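Local coordinates for protein histone acetyltransferase, ELP3 family (Methanocaldococcus infernus, PDB 6IA8) that forms 5-carboxymethyluridine at the wobble position of tRNA from acetyl-CoA and S-adenosylmethionine, using a [4Fe-4S] cluster, at residues 136-141 with 210-215; 142-147 with 154-159; 158-163 with 176-181; 169-174 with 206-211; 200-205 with 247-252. One frame throughout, in Å; residues are numbered along the deposited sequence.

Interaction 1: 136-141 with 210-215; sequences ELIIMG and ATRVEL
Over one face of the Arg212 guanidinium lies the carboxylate of Glu136, reaching it through OE2. The Ile138 methyl CD1 approaches the same group obliquely, 4.1 Å from Arg212 NH2. Glu136 OE2 is 3.2 Å from Arg212 NH1 and 3.3 Å from NH2, so it sits over the fork between the two nitrogens. The carboxylate and guanidinium planes stand 74° apart. The oxygen is well out of the guanidinium plane, and no N-H points at it. This is a salt bridge of charges alone.

Both charged chains leave their strands with CG anti to the backbone N. Glu136 then runs on extended. Arg212 bends at chi3 (84°), and the two chains meet at about a right angle. Arg212 is poorly ordered, which fits a bridge without directed bonds. The bridge lies near Lys134 and Gln445, which probably bind acetyl-CoA.

The strands 134-140 and 212-218 are not direct neighbours. Strand 184-192 runs between them in the parallel sheet of the radical SAM core, and Arg212 also touches its Cys189. The bridge therefore spans one strand. On the outer sides, Glu136 and Ile138 pair through their backbones with strand 63-68, while Arg212 packs on Lys250 of strand 250-255.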
# COMPACT_ATOMS: atom_id res chain seq x y z
N GLU A 136 -8.75 6.64 3.36
CA GLU A 136 -8.12 5.33 3.25
C GLU A 136 -8.30 4.65 4.60
O GLU A 136 -7.77 5.12 5.60
CB GLU A 136 -6.64 5.43 2.90
CG GLU A 136 -5.90 4.09 3.03
CD GLU A 136 -4.38 4.19 2.84
OE1 GLU A 136 -3.83 5.31 2.88
OE2 GLU A 136 -3.73 3.15 2.66
N LEU A 137 -9.05 3.56 4.61
CA LEU A 137 -9.34 2.79 5.82
C LEU A 137 -8.34 1.65 5.90
O LEU A 137 -8.17 0.91 4.92
CB LEU A 137 -10.75 2.25 5.78
CG LEU A 137 -11.20 1.45 6.99
CD1 LEU A 137 -11.20 2.30 8.23
CD2 LEU A 137 -12.59 0.88 6.67
N ILE A 138 -7.65 1.56 7.02
CA ILE A 138 -6.62 0.54 7.23
C ILE A 138 -7.05 -0.32 8.40
O ILE A 138 -7.22 0.20 9.52
CB ILE A 138 -5.24 1.15 7.52
CG1 ILE A 138 -4.81 2.10 6.40
CG2 ILE A 138 -4.19 0.03 7.65
CD1 ILE A 138 -3.43 2.69 6.60
N ILE A 139 -7.19 -1.62 8.17
CA ILE A 139 -7.59 -2.58 9.19
C ILE A 139 -6.33 -3.21 9.77
O ILE A 139 -5.65 -3.98 9.09
CB ILE A 139 -8.53 -3.65 8.63
CG1 ILE A 139 -9.70 -3.00 7.86
CG2 ILE A 139 -9.04 -4.55 9.77
CD1 ILE A 139 -10.55 -2.04 8.66
N MET A 140 -6.02 -2.89 11.01
CA MET A 140 -4.79 -3.34 11.64
C MET A 140 -5.05 -4.54 12.53
O MET A 140 -6.14 -4.69 13.11
CB MET A 140 -4.17 -2.21 12.46
CG MET A 140 -3.83 -0.99 11.65
SD MET A 140 -3.01 0.27 12.63
CE MET A 140 -4.25 0.60 13.88
N GLY A 141 -4.03 -5.40 12.66
CA GLY A 141 -4.12 -6.58 13.51
C GLY A 141 -3.45 -7.80 12.91
O GLY A 141 -2.86 -8.61 13.63
N ALA A 210 -11.95 -4.30 -0.34
CA ALA A 210 -10.51 -4.09 -0.20
C ALA A 210 -9.90 -3.72 -1.53
O ALA A 210 -10.30 -4.22 -2.58
CB ALA A 210 -9.83 -5.36 0.34
N THR A 211 -8.89 -2.85 -1.48
CA THR A 211 -8.10 -2.49 -2.64
C THR A 211 -6.63 -2.80 -2.45
O THR A 211 -5.90 -2.80 -3.45
CB THR A 211 -8.25 -0.99 -2.95
OG1 THR A 211 -7.94 -0.22 -1.78
CG2 THR A 211 -9.73 -0.69 -3.36
N ARG A 212 -6.17 -2.99 -1.20
CA ARG A 212 -4.76 -3.25 -0.92
C ARG A 212 -4.67 -4.31 0.17
O ARG A 212 -5.46 -4.29 1.11
CB ARG A 212 -4.00 -1.99 -0.49
CG ARG A 212 -2.50 -2.18 -0.27
CD ARG A 212 -1.83 -0.88 0.18
NE ARG A 212 -1.94 -0.66 1.62
CZ ARG A 212 -1.65 0.48 2.23
NH1 ARG A 212 -1.23 1.52 1.53
NH2 ARG A 212 -1.79 0.58 3.54
N VAL A 213 -3.71 -5.23 0.03
CA VAL A 213 -3.44 -6.23 1.05
C VAL A 213 -1.96 -6.14 1.44
O VAL A 213 -1.08 -6.16 0.57
CB VAL A 213 -3.79 -7.64 0.58
CG1 VAL A 213 -3.39 -8.69 1.67
CG2 VAL A 213 -5.25 -7.77 0.27
N GLU A 214 -1.70 -6.00 2.72
CA GLU A 214 -0.34 -5.93 3.25
C GLU A 214 -0.02 -7.27 3.88
O GLU A 214 -0.71 -7.69 4.81
CB GLU A 214 -0.19 -4.82 4.29
CG GLU A 214 1.26 -4.64 4.75
CD GLU A 214 1.39 -3.76 5.99
OE1 GLU A 214 1.93 -4.26 7.01
OE2 GLU A 214 0.96 -2.59 5.95
N LEU A 215 1.01 -7.93 3.37
CA LEU A 215 1.42 -9.25 3.84
C LEU A 215 2.50 -9.08 4.90
O LEU A 215 3.46 -8.33 4.69
CB LEU A 215 1.95 -10.09 2.68
CG LEU A 215 0.92 -10.45 1.60
CD1 LEU A 215 1.66 -11.18 0.42
CD2 LEU A 215 -0.19 -11.32 2.15

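Interaction 2: 142-147 with 154-159; sequences GTFPAR and WFIKRC. With SO4 (sulfate ion), chain F.
Phe144 turns the edge of its ring toward the face of Phe155, an offset edge-to-face pair. The centroids are 5.9 Å apart and the planes make 63°. In each residue the first torsion (chi1 -172° and -168°) turns the ring toward the other segment.

Apolar contacts add to this pair. Phe144 CE1 meets Phe155 CB at 4.1 Å, near the plane of the Phe144 ring. Phe144 CZ lies 4.0 Å from Ile156 CG1.

Polar contacts belong to the outer side of the helix, where a sulfate, probably from the crystallisation liquor, is bound. Trp154 NE1 donates to sulfate O4 at 3.0 Å, in the indole plane. Lys157 NZ donates to sulfate O1 at 3.2 Å. Sulfate O2 lies over one face of the Arg158 guanidinium. Arg158 CG lies 3.5 Å above one face of the Trp154 ring, toward its rim. Cut back to alanine, Arg158 would probably leave the sulfate and Asp161 each short of a positive partner, and the rim of the indole barer.

The contact closes the loop between strand 134-140 and helix 149-164, part of a beta-alpha-beta connection in the radical SAM core. Ile139 of strand 134-140 lies beneath both segments, and Ile190 of strand 184-192 supports Phe144.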
# COMPACT_ATOMS: atom_id res chain seq x y z
N GLY A 142 -3.55 -7.95 11.59
CA GLY A 142 -2.98 -9.08 10.90
C GLY A 142 -3.79 -10.35 10.96
O GLY A 142 -3.52 -11.28 10.18
N THR A 143 -4.78 -10.44 11.83
CA THR A 143 -5.59 -11.63 11.96
C THR A 143 -6.99 -11.45 11.40
O THR A 143 -7.81 -12.37 11.50
CB THR A 143 -5.68 -12.05 13.43
OG1 THR A 143 -6.31 -11.01 14.19
CG2 THR A 143 -4.29 -12.31 13.99
N PHE A 144 -7.29 -10.29 10.81
CA PHE A 144 -8.66 -9.99 10.39
C PHE A 144 -9.22 -11.03 9.42
O PHE A 144 -10.38 -11.46 9.61
CB PHE A 144 -8.71 -8.58 9.79
CG PHE A 144 -10.11 -8.07 9.50
CD1 PHE A 144 -10.98 -7.80 10.52
CD2 PHE A 144 -10.52 -7.84 8.19
CE1 PHE A 144 -12.23 -7.33 10.24
CE2 PHE A 144 -11.75 -7.35 7.91
CZ PHE A 144 -12.62 -7.09 8.93
N PRO A 145 -8.47 -11.50 8.42
CA PRO A 145 -9.04 -12.48 7.48
C PRO A 145 -9.29 -13.83 8.10
O PRO A 145 -10.00 -14.64 7.50
CB PRO A 145 -7.98 -12.56 6.37
CG PRO A 145 -7.17 -11.29 6.49
CD PRO A 145 -7.15 -11.00 7.96
N ALA A 146 -8.75 -14.09 9.28
CA ALA A 146 -9.02 -15.35 9.98
C ALA A 146 -10.22 -15.26 10.91
O ALA A 146 -10.68 -16.29 11.42
CB ALA A 146 -7.80 -15.78 10.81
N ARG A 147 -10.75 -14.05 11.15
CA ARG A 147 -11.93 -13.91 11.99
C ARG A 147 -13.18 -14.43 11.26
O ARG A 147 -13.21 -14.61 10.04
CB ARG A 147 -12.14 -12.45 12.39
CG ARG A 147 -10.96 -11.82 13.12
CD ARG A 147 -10.79 -12.40 14.50
NE ARG A 147 -11.92 -12.06 15.37
CZ ARG A 147 -12.01 -10.94 16.09
NH1 ARG A 147 -11.03 -10.04 16.05
NH2 ARG A 147 -13.06 -10.74 16.88
N TRP A 154 -19.48 -7.11 9.71
CA TRP A 154 -19.98 -6.13 10.66
C TRP A 154 -18.96 -5.03 10.90
O TRP A 154 -19.30 -3.84 10.90
CB TRP A 154 -20.37 -6.83 11.97
CG TRP A 154 -20.67 -5.90 13.11
CD1 TRP A 154 -21.86 -5.28 13.38
CD2 TRP A 154 -19.75 -5.48 14.13
NE1 TRP A 154 -21.73 -4.50 14.51
CE2 TRP A 154 -20.45 -4.61 15.00
CE3 TRP A 154 -18.40 -5.77 14.41
CZ2 TRP A 154 -19.86 -4.02 16.10
CZ3 TRP A 154 -17.81 -5.19 15.51
CH2 TRP A 154 -18.54 -4.31 16.34
N PHE A 155 -17.69 -5.41 11.07
CA PHE A 155 -16.67 -4.42 11.40
C PHE A 155 -16.52 -3.39 10.28
O PHE A 155 -16.47 -2.17 10.53
CB PHE A 155 -15.34 -5.12 11.66
CG PHE A 155 -14.30 -4.23 12.27
CD1 PHE A 155 -13.53 -3.41 11.49
CD2 PHE A 155 -14.10 -4.23 13.64
CE1 PHE A 155 -12.56 -2.59 12.06
CE2 PHE A 155 -13.15 -3.42 14.23
CZ PHE A 155 -12.37 -2.61 13.45
N ILE A 156 -16.46 -3.87 9.04
CA ILE A 156 -16.32 -2.95 7.92
C ILE A 156 -17.59 -2.13 7.75
O ILE A 156 -17.53 -0.93 7.46
CB ILE A 156 -15.97 -3.71 6.63
CG1 ILE A 156 -14.60 -4.39 6.76
CG2 ILE A 156 -16.01 -2.73 5.45
CD1 ILE A 156 -13.45 -3.49 7.09
N LYS A 157 -18.75 -2.77 7.92
CA LYS A 157 -20.02 -2.06 7.84
C LYS A 157 -20.03 -0.86 8.78
O LYS A 157 -20.43 0.25 8.40
CB LYS A 157 -21.17 -3.01 8.19
CG LYS A 157 -22.51 -2.34 8.26
CD LYS A 157 -23.62 -3.34 8.72
CE LYS A 157 -24.87 -2.63 9.08
NZ LYS A 157 -24.71 -1.71 10.24
N ARG A 158 -19.59 -1.07 10.02
CA ARG A 158 -19.66 -0.02 11.03
C ARG A 158 -18.66 1.09 10.76
O ARG A 158 -18.91 2.26 11.10
CB ARG A 158 -19.44 -0.62 12.42
CG ARG A 158 -20.56 -1.53 12.90
CD ARG A 158 -21.88 -0.76 13.02
NE ARG A 158 -21.84 0.19 14.14
CZ ARG A 158 -22.63 1.25 14.27
NH1 ARG A 158 -23.51 1.53 13.33
NH2 ARG A 158 -22.52 2.03 15.33
N CYS A 159 -17.49 0.76 10.21
CA CYS A 159 -16.58 1.81 9.78
C CYS A 159 -17.22 2.68 8.71
O CYS A 159 -17.10 3.92 8.73
CB CYS A 159 -15.27 1.20 9.27
SG CYS A 159 -14.29 0.33 10.51
S SO4 F . -25.38 -2.64 14.15
O1 SO4 F . -25.32 -3.39 12.90
O2 SO4 F . -25.15 -1.22 13.88
O3 SO4 F . -26.71 -2.81 14.75
O4 SO4 F . -24.37 -3.12 15.10

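Interaction 3: 158-163 with 176-181; sequences RCLDAM and KINETA
Asn178 packs closely against two side chains of the facing helix, Leu160 and Met163. Leu160 brings its CD2 methyl to 4.0 Å from Asn178 CG, and the two chains cross at about a right angle. Met163 approaches from the amide nitrogen side: its CB is 3.8 Å and its SD 4.1 Å from Asn178 ND2. All three residues are buried. The first torsion of Asn178 (chi1 -172°) carries the amide away from its own backbone N and sets it between the helices.

Neither neighbour can satisfy the polar atoms of this amide. That is done just outside the contact. Asn178 OD1 accepts from Cys185 N, while ND2 donates to His183 O and to Asn164 OD1. The side chain thus ties the end of helix 171-178 to the start of strand 184-192 and to the end of helix 149-164. A leucine in its place would probably leave Cys185 N, His183 O and Asn164 OD1 without their amide partner.

Both helices belong to the beta-alpha-beta crossover from strand 134-140 to strand 184-192 of the radical SAM core, which here carries two helices. From Asn178 to Ala181 the chain makes a type I beta turn.

The looser part is at the margins. Ala181 only brushes the facing helix, and Thr180 is exposed. On the other flank of helix 149-164, Arg158 turns from the interface and pairs within its own helix. Its NH1 donates to Asp161 OD2 at 3.1 Å, on the anti side of the carboxylate and 26° out of its plane. Lys157 adds a second positive partner to that oxygen.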
# COMPACT_ATOMS: atom_id res chain seq x y z
N ARG A 158 -19.59 -1.07 10.02
CA ARG A 158 -19.66 -0.02 11.03
C ARG A 158 -18.66 1.09 10.76
O ARG A 158 -18.91 2.26 11.10
CB ARG A 158 -19.44 -0.62 12.42
CG ARG A 158 -20.56 -1.53 12.90
CD ARG A 158 -21.88 -0.76 13.02
NE ARG A 158 -21.84 0.19 14.14
CZ ARG A 158 -22.63 1.25 14.27
NH1 ARG A 158 -23.51 1.53 13.33
NH2 ARG A 158 -22.52 2.03 15.33
N CYS A 159 -17.49 0.76 10.21
CA CYS A 159 -16.58 1.81 9.78
C CYS A 159 -17.22 2.68 8.71
O CYS A 159 -17.10 3.92 8.73
CB CYS A 159 -15.27 1.20 9.27
SG CYS A 159 -14.29 0.33 10.51
N LEU A 160 -17.88 2.05 7.74
CA LEU A 160 -18.57 2.80 6.71
C LEU A 160 -19.74 3.58 7.28
O LEU A 160 -20.04 4.69 6.81
CB LEU A 160 -19.04 1.87 5.60
CG LEU A 160 -17.93 1.18 4.82
CD1 LEU A 160 -18.52 0.16 3.88
CD2 LEU A 160 -17.11 2.21 4.08
N ASP A 161 -20.45 3.01 8.27
CA ASP A 161 -21.52 3.74 8.94
C ASP A 161 -21.00 5.06 9.50
O ASP A 161 -21.67 6.08 9.42
CB ASP A 161 -22.16 2.90 10.07
CG ASP A 161 -22.99 1.74 9.55
OD1 ASP A 161 -23.38 1.74 8.36
OD2 ASP A 161 -23.28 0.83 10.34
N ALA A 162 -19.82 5.02 10.14
CA ALA A 162 -19.23 6.23 10.70
C ALA A 162 -18.89 7.23 9.62
O ALA A 162 -19.09 8.43 9.80
CB ALA A 162 -17.97 5.90 11.49
N MET A 163 -18.40 6.75 8.47
CA MET A 163 -18.11 7.66 7.37
C MET A 163 -19.40 8.21 6.79
O MET A 163 -19.46 9.39 6.42
CB MET A 163 -17.31 6.96 6.27
CG MET A 163 -15.97 6.41 6.74
SD MET A 163 -15.16 5.60 5.33
CE MET A 163 -14.32 4.27 6.19
N LYS A 176 -23.04 0.93 -0.59
CA LYS A 176 -23.77 1.69 -1.60
C LYS A 176 -23.93 3.13 -1.15
O LYS A 176 -23.71 4.07 -1.93
CB LYS A 176 -25.13 1.05 -1.86
CG LYS A 176 -25.95 1.72 -2.93
N ILE A 177 -24.31 3.33 0.11
CA ILE A 177 -24.45 4.68 0.64
C ILE A 177 -23.12 5.43 0.54
O ILE A 177 -23.09 6.61 0.18
CB ILE A 177 -24.94 4.63 2.09
CG1 ILE A 177 -26.37 4.09 2.15
CG2 ILE A 177 -24.81 6.03 2.73
CD1 ILE A 177 -26.85 3.75 3.56
N ASN A 178 -22.01 4.75 0.86
CA ASN A 178 -20.72 5.42 0.91
C ASN A 178 -20.27 5.91 -0.47
O ASN A 178 -19.45 6.83 -0.55
CB ASN A 178 -19.66 4.49 1.50
CG ASN A 178 -18.36 5.18 1.76
OD1 ASN A 178 -17.40 5.01 1.04
ND2 ASN A 178 -18.32 5.99 2.78
N GLU A 179 -20.80 5.34 -1.55
CA GLU A 179 -20.36 5.74 -2.89
C GLU A 179 -20.57 7.22 -3.14
O GLU A 179 -19.86 7.80 -3.97
CB GLU A 179 -21.10 4.93 -3.97
CG GLU A 179 -20.78 3.46 -3.95
CD GLU A 179 -21.44 2.68 -5.04
OE1 GLU A 179 -21.98 3.33 -5.92
OE2 GLU A 179 -21.40 1.43 -5.01
N THR A 180 -21.54 7.85 -2.43
CA THR A 180 -21.83 9.27 -2.60
C THR A 180 -21.84 10.03 -1.27
O THR A 180 -22.43 11.12 -1.17
CB THR A 180 -23.18 9.46 -3.30
OG1 THR A 180 -24.20 8.83 -2.55
CG2 THR A 180 -23.18 8.85 -4.69
N ALA A 181 -21.19 9.48 -0.24
CA ALA A 181 -21.20 10.10 1.07
C ALA A 181 -20.26 11.30 1.14
O ALA A 181 -19.47 11.58 0.23
CB ALA A 181 -20.82 9.07 2.14

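Interaction 4: 169-174 with 206-211; sequences KSLEEA and LKLGAT
Leu171 makes every contact here from the side of helix 171-178, joining it to the C-terminal end of helix 199-208 in the radical SAM core. From CB its chain points to the segment 206-211. CG stands opposite the backbone N (chi1 173°), which extends the branch toward Leu208. From CG, the methyl CD2 does the touching. It meets Leu208 CD2 at 3.8 Å, and the two leucines cross at about a right angle. The same Leu171 CD2 is 4.3 Å from the carbonyl O of Lys207 and 4.3 Å from Lys207 CE. The other methyl, CD1, faces Ile156 of helix 149-164.

Leu208 points away from Leu171 at CB but swings its CD2 back to meet it. Its wider surroundings are Phe144, Gln152 and Ile190. Lys207 brings its CE past the Leu171 methyl on the exposed side. Its amine goes elsewhere, to Asp153 in a salt bridge and to Gln204.

Helix 171-178 begins and helix 199-208 ends at this contact. Ser170 is the N-cap of helix 171-178, and its OG accepts from Glu173 N at 3.1 Å. Glu173 OE2 in turn accepts from Lys169 N at 2.6 Å. Gly209 ends helix 199-208 in a Schellman motif, with positive phi (98°).

The contact is mainly apolar, methyl on methyl, with a lysine carbonyl at its side. It gives close fit without directional bonds. Polar groups bond within the helix ends or to partners outside: Lys207 O, for example, accepts from Gln175.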
# COMPACT_ATOMS: atom_id res chain seq x y z
N LYS A 169 -28.54 -1.24 7.11
CA LYS A 169 -29.10 -2.56 7.40
C LYS A 169 -28.10 -3.67 7.12
O LYS A 169 -28.29 -4.79 7.60
CB LYS A 169 -30.37 -2.81 6.57
N SER A 170 -27.04 -3.39 6.38
CA SER A 170 -26.13 -4.44 5.94
C SER A 170 -24.87 -3.81 5.38
O SER A 170 -24.84 -2.62 5.03
CB SER A 170 -26.79 -5.32 4.88
OG SER A 170 -26.80 -4.65 3.64
N LEU A 171 -23.82 -4.62 5.29
CA LEU A 171 -22.58 -4.20 4.66
C LEU A 171 -22.83 -3.64 3.27
O LEU A 171 -22.39 -2.53 2.94
CB LEU A 171 -21.62 -5.37 4.58
CG LEU A 171 -20.32 -5.14 3.79
CD1 LEU A 171 -19.44 -4.07 4.44
CD2 LEU A 171 -19.53 -6.44 3.67
N GLU A 172 -23.56 -4.38 2.43
CA GLU A 172 -23.82 -3.95 1.06
C GLU A 172 -24.53 -2.60 1.03
O GLU A 172 -24.25 -1.76 0.17
CB GLU A 172 -24.65 -5.01 0.34
CG GLU A 172 -24.97 -4.69 -1.11
CD GLU A 172 -25.86 -5.75 -1.75
OE1 GLU A 172 -26.36 -6.63 -1.02
OE2 GLU A 172 -26.06 -5.69 -2.98
N GLU A 173 -25.46 -2.36 1.95
CA GLU A 173 -26.12 -1.07 1.94
C GLU A 173 -25.17 0.05 2.36
O GLU A 173 -25.21 1.14 1.78
CB GLU A 173 -27.34 -1.07 2.85
CG GLU A 173 -28.14 0.23 2.73
CD GLU A 173 -29.23 0.37 3.78
OE1 GLU A 173 -30.07 1.28 3.65
OE2 GLU A 173 -29.24 -0.43 4.74
N ALA A 174 -24.32 -0.19 3.37
CA ALA A 174 -23.34 0.81 3.79
C ALA A 174 -22.37 1.13 2.65
O ALA A 174 -21.94 2.28 2.47
CB ALA A 174 -22.58 0.29 5.01
N LEU A 206 -12.35 -8.99 -1.23
CA LEU A 206 -13.00 -8.27 -2.32
C LEU A 206 -14.45 -7.92 -1.98
O LEU A 206 -14.92 -6.83 -2.31
CB LEU A 206 -12.95 -9.11 -3.60
CG LEU A 206 -11.57 -9.27 -4.23
CD1 LEU A 206 -11.54 -10.40 -5.24
CD2 LEU A 206 -11.19 -7.95 -4.86
N LYS A 207 -15.18 -8.83 -1.34
CA LYS A 207 -16.54 -8.52 -0.92
C LYS A 207 -16.57 -7.30 -0.00
O LYS A 207 -17.49 -6.48 -0.07
CB LYS A 207 -17.16 -9.73 -0.21
CG LYS A 207 -18.69 -9.64 -0.04
CD LYS A 207 -19.23 -10.80 0.80
CE LYS A 207 -19.09 -10.54 2.29
NZ LYS A 207 -19.36 -11.74 3.12
N LEU A 208 -15.58 -7.18 0.88
CA LEU A 208 -15.53 -6.06 1.80
C LEU A 208 -15.21 -4.74 1.11
O LEU A 208 -15.40 -3.68 1.72
CB LEU A 208 -14.48 -6.33 2.87
CG LEU A 208 -14.68 -7.53 3.78
CD1 LEU A 208 -13.48 -7.79 4.66
CD2 LEU A 208 -15.94 -7.35 4.63
N GLY A 209 -14.68 -4.77 -0.10
CA GLY A 209 -14.23 -3.57 -0.78
C GLY A 209 -12.75 -3.30 -0.69
O GLY A 209 -12.32 -2.16 -0.93
N ALA A 210 -11.95 -4.30 -0.34
CA ALA A 210 -10.51 -4.09 -0.20
C ALA A 210 -9.90 -3.72 -1.53
O ALA A 210 -10.30 -4.22 -2.58
CB ALA A 210 -9.83 -5.36 0.34
N THR A 211 -8.89 -2.85 -1.48
CA THR A 211 -8.10 -2.49 -2.64
C THR A 211 -6.63 -2.80 -2.45
O THR A 211 -5.90 -2.80 -3.45
CB THR A 211 -8.25 -0.99 -2.95
OG1 THR A 211 -7.94 -0.22 -1.78
CG2 THR A 211 -9.73 -0.69 -3.36

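Interaction 5: 200-205 with 247-252; sequences KEINQM and SGLKVS
Ile202 and Leu249 slide past each other in opposite directions, joining helix 199-208 to the start of strand 250-255 in the alpha/beta framework of the radical SAM core. Ile202 lends its CG2 branch, which lies beside its own carbonyl carbon. This puts the methyl 4.0 Å from Leu249 CD1. The two chains pass side by side instead of meeting end on.

Ser247 comes to the same methyl from another direction. Its hydroxyl is not left to this apolar neighbour: it is bonded to Leu243 O, one turn back in helix 234-245. All three residues are buried, and Phe432 touches both Ile202 and Ser247.

Gly248, between Ser247 and Leu249, is the C-prime residue of the Schellman motif that ends helix 234-245. Ser247 and Leu249 both point toward the 200-205 helix. Leu243 and Leu244 of helix 234-245 also pack on Ile202, and Leu244 on Leu249. Ile202 thus meets the strand start and the helix before it with one side chain. At the Ser247 end of the contact, Ile202 CG2 lies 4.0 Å from Ser247 CB and 3.8 Å from Ser247 OG.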
# COMPACT_ATOMS: atom_id res chain seq x y z
N LYS A 200 -10.37 -18.26 -0.86
CA LYS A 200 -11.60 -17.99 -0.11
C LYS A 200 -11.50 -16.66 0.62
O LYS A 200 -12.43 -15.85 0.58
CB LYS A 200 -11.87 -19.12 0.87
CG LYS A 200 -13.03 -18.86 1.81
N GLU A 201 -10.36 -16.42 1.27
CA GLU A 201 -10.17 -15.17 2.00
C GLU A 201 -10.06 -13.98 1.04
O GLU A 201 -10.51 -12.87 1.36
CB GLU A 201 -8.94 -15.27 2.91
CG GLU A 201 -9.24 -15.96 4.23
CD GLU A 201 -8.10 -16.83 4.73
OE1 GLU A 201 -8.11 -17.19 5.93
OE2 GLU A 201 -7.20 -17.18 3.93
N ILE A 202 -9.44 -14.17 -0.12
CA ILE A 202 -9.38 -13.07 -1.08
C ILE A 202 -10.78 -12.74 -1.58
O ILE A 202 -11.14 -11.57 -1.72
CB ILE A 202 -8.43 -13.41 -2.24
CG1 ILE A 202 -6.99 -13.51 -1.72
CG2 ILE A 202 -8.55 -12.36 -3.31
CD1 ILE A 202 -6.01 -14.03 -2.71
N ASN A 203 -11.60 -13.75 -1.85
CA ASN A 203 -13.00 -13.49 -2.19
C ASN A 203 -13.68 -12.63 -1.12
O ASN A 203 -14.40 -11.67 -1.44
CB ASN A 203 -13.77 -14.81 -2.36
CG ASN A 203 -13.36 -15.58 -3.59
OD1 ASN A 203 -12.85 -15.01 -4.56
ND2 ASN A 203 -13.58 -16.88 -3.57
N GLN A 204 -13.45 -12.96 0.15
CA GLN A 204 -14.06 -12.19 1.24
C GLN A 204 -13.52 -10.76 1.27
O GLN A 204 -14.27 -9.80 1.43
CB GLN A 204 -13.82 -12.92 2.57
CG GLN A 204 -14.07 -12.12 3.82
CD GLN A 204 -15.53 -11.74 4.03
OE1 GLN A 204 -16.43 -12.19 3.32
NE2 GLN A 204 -15.76 -10.89 5.00
N MET A 205 -12.21 -10.60 1.07
CA MET A 205 -11.65 -9.26 1.09
C MET A 205 -12.21 -8.42 -0.04
O MET A 205 -12.51 -7.24 0.16
CB MET A 205 -10.13 -9.31 1.04
CG MET A 205 -9.54 -9.80 2.38
SD MET A 205 -7.75 -9.83 2.47
CE MET A 205 -7.40 -10.84 1.11
N SER A 247 -5.96 -11.25 -8.81
CA SER A 247 -7.28 -10.74 -8.46
C SER A 247 -7.33 -9.21 -8.52
O SER A 247 -8.31 -8.62 -8.09
CB SER A 247 -7.64 -11.24 -7.07
OG SER A 247 -7.60 -12.67 -7.02
N GLY A 248 -6.28 -8.57 -9.04
CA GLY A 248 -6.30 -7.13 -9.24
C GLY A 248 -5.95 -6.30 -8.03
O GLY A 248 -6.12 -5.08 -8.06
N LEU A 249 -5.48 -6.91 -6.95
CA LEU A 249 -5.27 -6.16 -5.73
C LEU A 249 -3.85 -5.60 -5.69
O LEU A 249 -2.93 -6.12 -6.33
CB LEU A 249 -5.52 -7.04 -4.49
CG LEU A 249 -6.99 -7.36 -4.29
CD1 LEU A 249 -7.18 -8.58 -3.36
CD2 LEU A 249 -7.76 -6.17 -3.68
N LYS A 250 -3.68 -4.52 -4.91
CA LYS A 250 -2.36 -4.02 -4.59
C LYS A 250 -1.74 -4.84 -3.47
O LYS A 250 -2.43 -5.24 -2.51
CB LYS A 250 -2.44 -2.56 -4.15
CG LYS A 250 -2.95 -1.65 -5.36
CD LYS A 250 -3.37 -0.23 -4.89
CE LYS A 250 -4.86 -0.19 -4.57
NZ LYS A 250 -5.73 -0.79 -5.62
N VAL A 251 -0.43 -5.02 -3.57
CA VAL A 251 0.29 -5.90 -2.68
C VAL A 251 1.40 -5.11 -2.01
O VAL A 251 2.27 -4.56 -2.68
CB VAL A 251 0.88 -7.11 -3.42
CG1 VAL A 251 1.70 -7.98 -2.48
CG2 VAL A 251 -0.23 -7.91 -4.11
N SER A 252 1.38 -5.09 -0.70
CA SER A 252 2.42 -4.50 0.13
C SER A 252 3.07 -5.56 1.00
O SER A 252 2.40 -6.47 1.49
CB SER A 252 1.81 -3.39 1.03
OG SER A 252 2.76 -2.93 1.95

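How the interactions relate
Interactions 2, 3 and 5 are buried. Interaction 4 is partly buried, and interaction 1 is a surface contact although it lies nearest the centre of the chain. Interaction 1 alone is held by charge across its segments; the others rest mainly on apolar packing, with a buried amide in interaction 3. Helix 149-164 serves interactions 2 and 3, helix 171-178 serves 3 and 4, and helix 199-208 serves 4 and 5. Leu137 in 136-141 packs on Cys159 and Met163, tying strand 134-140 to the helix of interactions 2 and 3. Strands 212-218 and 250-255 are sheet neighbours, joining interactions 1 and 5: Val213 N probably bonds to Lys250 O at 2.9 Å.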